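Local coordinates for protein 2-hydroxyethylphosphonate dioxygenase (Streptomyces viridochromogenes, PDB 4YAR) that uses a single non-heme iron(II) and O2 to convert 2-hydroxyethylphosphonate to hydroxymethylphosphonate and formate in the biosynthesis of the antibiotic phosphinothricin tripeptide, at residues 6-9 with 10-14; 15-19 with 20-24; 27-30 with 31-34; 417-420 with 421-424. The protein carries 1 engineered substitution. All coordinates share one frame; numbering follows the deposited sequence.

Contact 1 (6-9 with 10-14)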
loop_
_atom_site.group_PDB
_atom_site.type_symbol
_atom_site.label_atom_id
_atom_site.label_comp_id
_atom_site.label_asym_id
_atom_site.label_seq_id
_atom_site.Cartn_x
_atom_site.Cartn_y
_atom_site.Cartn_z
ATOM N N PHE A 6 20.586 13.192 4.474
ATOM C CA PHE A 6 20.818 11.713 4.411
ATOM C C PHE A 6 21.287 11.300 3.023
ATOM O O PHE A 6 22.202 10.468 2.856
ATOM C CB PHE A 6 19.524 10.971 4.781
ATOM C CG PHE A 6 19.668 9.482 4.829
ATOM C CD1 PHE A 6 20.571 8.896 5.710
ATOM C CD2 PHE A 6 18.865 8.648 4.014
ATOM C CE1 PHE A 6 20.693 7.533 5.791
ATOM C CE2 PHE A 6 19.001 7.268 4.105
ATOM C CZ PHE A 6 19.941 6.722 4.967
ATOM N N LYS A 7 20.664 11.906 2.023
ATOM C CA LYS A 7 20.953 11.587 0.670
ATOM C C LYS A 7 22.301 12.204 0.292
ATOM O O LYS A 7 23.066 11.630 -0.478
ATOM C CB LYS A 7 19.835 12.073 -0.259
ATOM C CG LYS A 7 18.559 11.246 -0.183
ATOM C CD LYS A 7 17.489 11.913 -1.024
ATOM C CE LYS A 7 16.206 11.103 -1.078
ATOM N NZ LYS A 7 15.206 11.827 -1.915
ATOM N N LEU A 8 22.600 13.370 0.852
ATOM C CA LEU A 8 23.845 14.070 0.492
ATOM C C LEU A 8 25.030 13.305 1.078
ATOM O O LEU A 8 26.042 13.026 0.388
ATOM C CB LEU A 8 23.784 15.548 1.006
ATOM C CG LEU A 8 25.090 16.356 0.889
ATOM C CD1 LEU A 8 25.518 16.452 -0.538
ATOM C CD2 LEU A 8 24.926 17.743 1.511
ATOM N N ALA A 9 24.906 12.937 2.344
ATOM C CA ALA A 9 25.934 12.184 3.030
ATOM C C ALA A 9 26.154 10.864 2.318
ATOM O O ALA A 9 27.298 10.482 2.101
ATOM C CB ALA A 9 25.604 11.973 4.505
ATOM N N HIS A 10 25.071 10.181 1.954
ATOM C CA HIS A 10 25.163 8.913 1.188
ATOM C C HIS A 10 26.020 9.048 -0.083
ATOM O O HIS A 10 26.906 8.240 -0.362
ATOM C CB HIS A 10 23.736 8.395 0.801
ATOM C CG HIS A 10 23.759 7.363 -0.282
ATOM N ND1 HIS A 10 24.253 6.090 -0.083
ATOM C CD2 HIS A 10 23.431 7.436 -1.586
ATOM C CE1 HIS A 10 24.204 5.420 -1.223
ATOM N NE2 HIS A 10 23.725 6.219 -2.154
ATOM N N TRP A 11 25.798 10.116 -0.856
ATOM C CA TRP A 11 26.540 10.296 -2.118
ATOM C C TRP A 11 27.947 10.780 -1.913
ATOM O O TRP A 11 28.877 10.355 -2.622
ATOM C CB TRP A 11 25.762 11.164 -3.119
ATOM C CG TRP A 11 24.628 10.388 -3.705
ATOM C CD1 TRP A 11 23.298 10.549 -3.459
ATOM C CD2 TRP A 11 24.743 9.260 -4.571
ATOM N NE1 TRP A 11 22.570 9.588 -4.110
ATOM C CE2 TRP A 11 23.429 8.797 -4.827
ATOM C CE3 TRP A 11 25.825 8.604 -5.170
ATOM C CZ2 TRP A 11 23.167 7.702 -5.641
ATOM C CZ3 TRP A 11 25.548 7.477 -5.991
ATOM C CH2 TRP A 11 24.243 7.074 -6.229
ATOM N N MET A 12 28.171 11.601 -0.912
ATOM C CA MET A 12 29.540 11.896 -0.541
ATOM C C MET A 12 30.290 10.643 -0.151
ATOM O O MET A 12 31.430 10.441 -0.590
ATOM C CB MET A 12 29.635 12.916 0.594
ATOM C CG MET A 12 29.150 14.309 0.191
ATOM S SD MET A 12 28.859 15.306 1.702
ATOM C CE MET A 12 30.492 15.442 2.380
ATOM N N ASN A 13 29.676 9.820 0.689
ATOM C CA ASN A 13 30.331 8.552 1.042
ATOM C C ASN A 13 30.558 7.637 -0.182
ATOM O O ASN A 13 31.632 6.995 -0.328
ATOM C CB ASN A 13 29.507 7.824 2.075
ATOM C CG ASN A 13 30.068 6.451 2.336
ATOM O OD1 ASN A 13 29.551 5.425 1.855
ATOM N ND2 ASN A 13 31.166 6.427 3.028
ATOM N N ALA A 14 29.594 7.604 -1.078
ATOM C CA ALA A 14 29.735 6.764 -2.292
ATOM C C ALA A 14 30.900 7.156 -3.146
ATOM O O ALA A 14 31.603 6.303 -3.663
ATOM C CB ALA A 14 28.482 6.771 -3.093
#
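Leu8 and Met12, one helical turn apart, slant across each other on the buried side of helix 5-15, Leu8 CG lying 4.0 Å from Met12 SD. Met12 starts out with CG anti to its carbonyl carbon (chi1 -67°), which brings CG within 3.4 Å of Leu8 O; the bend at chi3 then turns CE away from Leu8. Beneath the pair the backbone is firmly closed: Met12 N donates to Leu8 O at 2.9 Å and 172°, almost in line with the carbonyl. Helix 5-15 is the first helix of the N-terminal HTH cro/C1-type domain, and Leu8 uses this side to reach Leu33 and Leu36 of helix 30-36. On another side of the helix Trp11 leans back over the previous turn, its CD1 3.2 Å from Lys7 O, the carbonyl that also receives Trp11 N at 3.1 Å. The neighbouring His10 places CD2 3.4 Å above one face of the indole, offset toward the rim, while Trp11 NE1 lies in the plane of the imidazole at its edge. Lys7 is extended beyond CG, and its NZ bonds to Ala64 O.

Contact 2 (15-19 with 20-24)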
loop_
_atom_site.group_PDB
_atom_site.type_symbol
_atom_site.label_atom_id
_atom_site.label_comp_id
_atom_site.label_asym_id
_atom_site.label_seq_id
_atom_site.Cartn_x
_atom_site.Cartn_y
_atom_site.Cartn_z
ATOM N N ARG A 15 31.141 8.453 -3.283
ATOM C CA ARG A 15 32.299 8.946 -4.007
ATOM C C ARG A 15 33.620 8.947 -3.227
ATOM O O ARG A 15 34.663 9.190 -3.811
ATOM C CB ARG A 15 31.990 10.393 -4.514
ATOM C CG ARG A 15 30.693 10.520 -5.306
ATOM C CD ARG A 15 30.559 9.494 -6.444
ATOM N NE ARG A 15 29.413 9.776 -7.281
ATOM C CZ ARG A 15 28.596 8.892 -7.874
ATOM N NH1 ARG A 15 28.777 7.582 -7.726
ATOM N NH2 ARG A 15 27.550 9.343 -8.571
ATOM N N LYS A 16 33.564 8.701 -1.917
ATOM C CA LYS A 16 34.655 8.897 -0.953
ATOM C C LYS A 16 35.238 10.303 -0.942
ATOM O O LYS A 16 36.469 10.459 -0.840
ATOM C CB LYS A 16 35.813 7.865 -1.117
ATOM C CG LYS A 16 35.383 6.415 -1.254
ATOM C CD LYS A 16 36.600 5.476 -1.281
ATOM C CE LYS A 16 36.209 4.024 -1.122
ATOM N NZ LYS A 16 35.457 3.719 0.144
ATOM N N TYR A 17 34.375 11.326 -0.996
ATOM C CA TYR A 17 34.800 12.688 -0.817
ATOM C C TYR A 17 34.525 13.195 0.615
ATOM O O TYR A 17 33.439 12.969 1.182
ATOM C CB TYR A 17 34.075 13.642 -1.771
ATOM C CG TYR A 17 34.150 13.382 -3.254
ATOM C CD1 TYR A 17 35.224 12.705 -3.848
ATOM C CD2 TYR A 17 33.180 13.905 -4.077
ATOM C CE1 TYR A 17 35.267 12.511 -5.214
ATOM C CE2 TYR A 17 33.203 13.716 -5.434
ATOM C CZ TYR A 17 34.264 13.024 -6.002
ATOM O OH TYR A 17 34.263 12.858 -7.365
ATOM N N THR A 18 35.492 13.921 1.174
ATOM C CA THR A 18 35.273 14.595 2.457
ATOM C C THR A 18 34.387 15.823 2.215
ATOM O O THR A 18 34.123 16.196 1.083
ATOM C CB THR A 18 36.569 15.059 3.115
ATOM O OG1 THR A 18 37.193 16.052 2.295
ATOM C CG2 THR A 18 37.529 13.867 3.301
ATOM N N ALA A 19 33.872 16.355 3.309
ATOM C CA ALA A 19 33.157 17.613 3.326
ATOM C C ALA A 19 33.964 18.659 2.575
ATOM O O ALA A 19 33.468 19.307 1.663
ATOM C CB ALA A 19 32.995 18.045 4.778
ATOM N N ALA A 20 35.235 18.805 2.944
ATOM C CA ALA A 20 36.083 19.799 2.295
ATOM C C ALA A 20 36.247 19.587 0.804
ATOM O O ALA A 20 36.262 20.563 0.043
ATOM C CB ALA A 20 37.465 19.872 2.957
ATOM N N GLN A 21 36.392 18.329 0.385
ATOM C CA GLN A 21 36.618 18.020 -0.993
ATOM C C GLN A 21 35.372 18.265 -1.760
ATOM O O GLN A 21 35.437 18.687 -2.905
ATOM C CB GLN A 21 37.012 16.543 -1.202
ATOM C CG GLN A 21 38.439 16.196 -0.840
ATOM C CD GLN A 21 38.710 14.696 -0.762
ATOM O OE1 GLN A 21 37.877 13.920 -0.314
ATOM N NE2 GLN A 21 39.929 14.303 -1.120
ATOM N N THR A 22 34.234 17.911 -1.178
ATOM C CA THR A 22 32.934 18.104 -1.846
ATOM C C THR A 22 32.731 19.635 -2.104
ATOM O O THR A 22 32.384 20.053 -3.194
ATOM C CB THR A 22 31.800 17.427 -1.042
ATOM O OG1 THR A 22 32.046 15.983 -1.008
ATOM C CG2 THR A 22 30.477 17.662 -1.681
ATOM N N ALA A 23 33.008 20.433 -1.078
ATOM C CA ALA A 23 32.821 21.895 -1.177
ATOM C C ALA A 23 33.691 22.476 -2.307
ATOM O O ALA A 23 33.200 23.287 -3.137
ATOM C CB ALA A 23 33.101 22.546 0.169
ATOM N N ASP A 24 34.944 22.011 -2.376
ATOM C CA ASP A 24 35.915 22.523 -3.330
ATOM C C ASP A 24 35.538 22.143 -4.734
ATOM O O ASP A 24 35.513 22.968 -5.653
ATOM C CB ASP A 24 37.340 22.071 -2.973
ATOM C CG ASP A 24 37.936 22.873 -1.782
ATOM O OD1 ASP A 24 37.298 23.848 -1.310
ATOM O OD2 ASP A 24 39.043 22.541 -1.320
#
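The extended side chain of Gln21 reaches back to the chain in front of its own helix: OE1 takes the N-H of Thr18 at 2.8 Å and 170°, in the carbonyl plane and on a lone pair. The return bond runs from Gln21 N to Thr18 OG1 at 3.1 Å, which makes the pair a capping box with Thr18 as N-cap. Thr18 can accept there because chi1 of 64° sets OG1 between its backbone N and carbonyl carbon, facing the first turn; a weak hydrogen bond from Thr18 OG1 to Gln21 OE1 adds a third link. Thr18 O is gripped twice by Thr22, by N at 2.8 Å and by OG1 at 3.0 Å, the two donors arriving from opposite faces of the carbonyl plane. This is the start of helix 19-26, the first helix of the helix-turn-helix assigned by similarity to DNA binding. The chain arrives from helix 5-15 through a Schellman motif at Lys16, whose positive phi turns it toward the cap; in a substrate-bound structure of this protein Lys16 contributes to a site shared between dimer partners. Tyr17 crosses Thr22 at about a right angle, with CB 3.2 Å from Thr22 OG1, which sits at the edge of the ring near its plane. One face of that ring is covered by Arg15 CB, 3.6 Å above its centre.

Contact 3 (27-30 with 31-34). With CD (cadmium ion), chain F.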
loop_
_atom_site.group_PDB
_atom_site.type_symbol
_atom_site.label_atom_id
_atom_site.label_comp_id
_atom_site.label_asym_id
_atom_site.label_seq_id
_atom_site.Cartn_x
_atom_site.Cartn_y
_atom_site.Cartn_z
ATOM N N GLY A 27 32.465 24.151 -5.711
ATOM C CA GLY A 27 32.712 25.579 -5.675
ATOM C C GLY A 27 31.903 26.256 -4.603
ATOM O O GLY A 27 31.432 27.360 -4.783
ATOM N N LEU A 28 31.735 25.597 -3.485
ATOM C CA LEU A 28 30.791 26.069 -2.489
ATOM C C LEU A 28 31.479 26.341 -1.186
ATOM O O LEU A 28 32.403 25.683 -0.842
ATOM C CB LEU A 28 29.688 25.053 -2.256
ATOM C CG LEU A 28 28.690 24.849 -3.393
ATOM C CD1 LEU A 28 27.613 23.875 -2.939
ATOM C CD2 LEU A 28 28.040 26.188 -3.820
ATOM N N PRO A 29 30.971 27.306 -0.414
ATOM C CA PRO A 29 31.493 27.503 0.927
ATOM C C PRO A 29 31.346 26.268 1.783
ATOM O O PRO A 29 30.278 25.668 1.819
ATOM C CB PRO A 29 30.592 28.602 1.507
ATOM C CG PRO A 29 30.062 29.316 0.337
ATOM C CD PRO A 29 29.924 28.288 -0.773
ATOM N N LEU A 30 32.382 25.928 2.501
ATOM C CA LEU A 30 32.371 24.747 3.347
ATOM C C LEU A 30 31.350 24.826 4.445
ATOM O O LEU A 30 30.646 23.848 4.691
ATOM C CB LEU A 30 33.747 24.493 3.929
ATOM C CG LEU A 30 33.905 23.313 4.879
ATOM C CD1 LEU A 30 33.252 22.020 4.365
ATOM C CD2 LEU A 30 35.411 23.121 5.074
ATOM N N ASP A 31 31.247 25.993 5.090
ATOM C CA ASP A 31 30.274 26.216 6.132
ATOM C C ASP A 31 28.880 25.946 5.664
ATOM O O ASP A 31 28.081 25.382 6.405
ATOM C CB ASP A 31 30.412 27.611 6.838
ATOM C CG ASP A 31 30.309 28.850 5.909
ATOM O OD1 ASP A 31 29.965 28.782 4.714
ATOM O OD2 ASP A 31 30.623 29.965 6.428
ATOM N N ASP A 32 28.582 26.306 4.418
ATOM C CA ASP A 32 27.284 25.977 3.849
ATOM C C ASP A 32 27.061 24.442 3.753
ATOM O O ASP A 32 25.998 23.912 4.102
ATOM C CB ASP A 32 27.118 26.613 2.477
ATOM C CG ASP A 32 26.765 28.108 2.529
ATOM O OD1 ASP A 32 26.512 28.692 3.595
ATOM O OD2 ASP A 32 26.735 28.657 1.418
ATOM N N LEU A 33 28.073 23.717 3.306
ATOM C CA LEU A 33 27.929 22.253 3.199
ATOM C C LEU A 33 27.812 21.569 4.560
ATOM O O LEU A 33 26.990 20.652 4.715
ATOM C CB LEU A 33 29.095 21.654 2.436
ATOM C CG LEU A 33 28.993 20.155 2.098
ATOM C CD1 LEU A 33 27.782 19.809 1.260
ATOM C CD2 LEU A 33 30.224 19.849 1.294
ATOM N N ARG A 34 28.592 22.015 5.549
ATOM C CA ARG A 34 28.479 21.491 6.921
ATOM C C ARG A 34 27.085 21.716 7.463
ATOM O O ARG A 34 26.520 20.831 8.134
ATOM C CB ARG A 34 29.533 22.110 7.845
ATOM C CG ARG A 34 30.963 21.692 7.492
ATOM C CD ARG A 34 31.971 21.988 8.602
ATOM N NE ARG A 34 31.423 21.567 9.899
ATOM C CZ ARG A 34 31.083 22.361 10.927
ATOM N NH1 ARG A 34 31.281 23.688 10.907
ATOM N NH2 ARG A 34 30.563 21.807 12.019
HETATM CD CD CD F . 26.569 30.812 2.655
HETATM O O HOH W 1 28.707 30.763 3.456
HETATM O O HOH W 2 24.621 30.616 2.172
HETATM O O HOH W 3 27.118 30.126 0.956
#
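The turn and the start of the second helix of the helix-turn-helix, assigned by similarity to DNA binding, are formed here. Gly27 ends helix 19-26 in a Schellman motif with positive phi, a conformation that favours glycine, and Pro29 stands at the N-cap position of helix 30-36. The proline ring slants across Asp32, with Pro29 CG 3.6 Å from Asp32 OD2. On the same ring, Pro29 CB approaches Asp31 OD1 at 3.3 Å. Asp31 holds its carboxylate over this first turn because chi1 of 58° swings CG between its backbone N and carbonyl carbon; OD1 takes a weak, strongly bent bond from Asp32 N. Asp32 grips a cadmium ion with both oxygens, OD1 at 2.3 Å and OD2 at 2.5 Å. Water 1 is a further ligand; two other waters are modelled closer than is usual for cadmium and are doubtful. Water 1 bridges to the second carboxylate, donating to Asp31 OD1 at 2.7 Å, so Asp31 serves as a second-shell residue. Asp32 OD1 also accepts from Arg35 NH2. Further along, Leu30 CD1 lies 3.9 Å from Arg34 CG, the two side chains slanting across each other, and Arg34 N donates to Leu30 O at 2.9 Å. Leu30 and Leu33 face helix 19-26, meeting Ala19, Thr22 and Ala23, and Leu28 joins Leu33 against Leu52 of helix 49-55.

Contact 4 (417-420 with 421-424)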
loop_
_atom_site.group_PDB
_atom_site.type_symbol
_atom_site.label_atom_id
_atom_site.label_comp_id
_atom_site.label_asym_id
_atom_site.label_seq_id
_atom_site.Cartn_x
_atom_site.Cartn_y
_atom_site.Cartn_z
ATOM N N LEU A 417 10.185 -8.359 6.203
ATOM C CA LEU A 417 11.109 -9.441 5.866
ATOM C C LEU A 417 12.537 -8.998 6.062
ATOM O O LEU A 417 13.371 -9.677 6.648
ATOM C CB LEU A 417 10.843 -9.899 4.429
ATOM C CG LEU A 417 11.701 -11.056 3.910
ATOM C CD1 LEU A 417 11.142 -12.363 4.412
ATOM C CD2 LEU A 417 11.668 -11.044 2.417
ATOM N N GLU A 418 12.892 -7.812 5.600
ATOM C CA GLU A 418 14.240 -7.316 5.789
ATOM C C GLU A 418 14.564 -6.995 7.246
ATOM O O GLU A 418 15.695 -7.162 7.680
ATOM C CB GLU A 418 14.416 -6.056 4.929
ATOM C CG GLU A 418 15.705 -5.333 5.096
ATOM C CD GLU A 418 16.934 -6.013 4.505
ATOM O OE1 GLU A 418 16.818 -6.881 3.638
ATOM O OE2 GLU A 418 18.043 -5.534 4.841
ATOM N N LEU A 419 13.588 -6.525 8.023
ATOM C CA LEU A 419 13.888 -6.100 9.357
ATOM C C LEU A 419 14.190 -7.286 10.227
ATOM O O LEU A 419 14.980 -7.169 11.155
ATOM C CB LEU A 419 12.705 -5.297 9.954
ATOM C CG LEU A 419 12.654 -3.875 9.387
ATOM C CD1 LEU A 419 11.313 -3.277 9.762
ATOM C CD2 LEU A 419 13.795 -3.015 9.904
ATOM N N THR A 420 13.591 -8.417 9.918
ATOM C CA THR A 420 13.998 -9.664 10.562
ATOM C C THR A 420 15.463 -10.162 10.192
ATOM O O THR A 420 16.107 -10.833 10.985
ATOM C CB THR A 420 12.879 -10.709 10.441
ATOM O OG1 THR A 420 12.558 -11.004 9.071
ATOM C CG2 THR A 420 11.610 -10.210 11.108
ATOM N N ASN A 421 16.005 -9.743 9.052
ATOM C CA ASN A 421 17.454 -9.933 8.658
ATOM C C ASN A 421 18.404 -8.823 9.093
ATOM O O ASN A 421 19.556 -8.731 8.630
ATOM C CB ASN A 421 17.540 -10.041 7.123
ATOM C CG ASN A 421 17.055 -11.391 6.585
ATOM O OD1 ASN A 421 17.226 -12.436 7.234
ATOM N ND2 ASN A 421 16.474 -11.382 5.414
ATOM N N THR A 422 17.969 -7.906 9.936
ATOM C CA THR A 422 18.804 -6.773 10.235
ATOM C C THR A 422 19.363 -6.920 11.660
ATOM O O THR A 422 18.573 -7.210 12.572
ATOM C CB THR A 422 18.023 -5.460 10.122
ATOM O OG1 THR A 422 17.471 -5.317 8.803
ATOM C CG2 THR A 422 18.937 -4.288 10.389
ATOM N N PHE A 423 20.706 -6.751 11.849
ATOM C CA PHE A 423 21.315 -6.597 13.199
ATOM C C PHE A 423 20.720 -5.359 13.837
ATOM O O PHE A 423 20.918 -4.270 13.269
ATOM C CB PHE A 423 22.828 -6.214 13.184
ATOM C CG PHE A 423 23.765 -7.219 12.596
ATOM C CD1 PHE A 423 23.696 -8.533 12.951
ATOM C CD2 PHE A 423 24.795 -6.821 11.739
ATOM C CE1 PHE A 423 24.582 -9.474 12.420
ATOM C CE2 PHE A 423 25.682 -7.752 11.209
ATOM C CZ PHE A 423 25.577 -9.081 11.547
ATOM N N GLU A 424 20.107 -5.471 15.017
ATOM C CA GLU A 424 19.688 -4.280 15.792
ATOM C C GLU A 424 19.071 -3.251 14.875
ATOM O O GLU A 424 19.653 -2.211 14.595
ATOM C CB GLU A 424 20.865 -3.641 16.536
ATOM C CG GLU A 424 21.716 -4.593 17.389
ATOM C CD GLU A 424 21.027 -5.078 18.642
ATOM O OE1 GLU A 424 19.785 -4.914 18.751
ATOM O OE2 GLU A 424 21.734 -5.626 19.520
#
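A surface turn carries the chain from helix 413-420 toward the last helix, 425-430. A side-chain bond spans it: Thr422 OG1 donates to Glu418 O at 2.8 Å from above the carbonyl plane, 42° out of it and thus not on a lone pair. With chi1 at -58° the hydroxyl lies anti to the carbonyl carbon of Thr422, turned back over the preceding turn. The same Glu418 O receives a weak, bent bond from Asn421 N at 2.9 Å and 125°, and a second weak backbone bond joins Thr422 N to Leu419 O at 3.3 Å. Glu418 and Thr422 cross at about a right angle; a bend at chi2 brings the carboxylate back so that OE2 lies 4.0 Å from Thr422 OG1. Asn421 sets its CB 3.5 Å from Glu418 O, and its ND2 bonds to Asp286. Thr420 OG1 is tied to Arg288, so this part of the chain is linked by polar side chains to Asp286 and Arg288 of a loop. On another side Leu419 packs against Pro425, and Thr422 touches Thr428 of helix 425-430. The two weak i to i+3 backbone bonds, with a threonine hydroxyl on the carbonyl four residues back, a bond common in helices, fit a helix giving way to the short connection to helix 425-430.

In the fold
Contacts 1, 2 and 3 follow one another through the N-terminal HTH cro/C1-type domain and touch in its core. Met12 joins contact 1 to contact 2: its O is a probable acceptor for Tyr17 N at 3.1 Å, and its CE packs 3.6 Å from Ala19 CA. Leu33 of contact 3 reaches both others, with CD1 3.5 Å from Leu8 CD2 and CD2 3.7 Å from Thr22 CG2. Contact 4 stands apart near the C-terminus, its nearest atoms about 12 Å from contact 1 and about 25 Å from contact 3. The iron-binding residues His129 and His182, which hold a cadmium ion here, and the engineered His176 belong to none of the four; only Lys16, in contact 2, is a substrate-binding residue, serving a site shared between dimer partners.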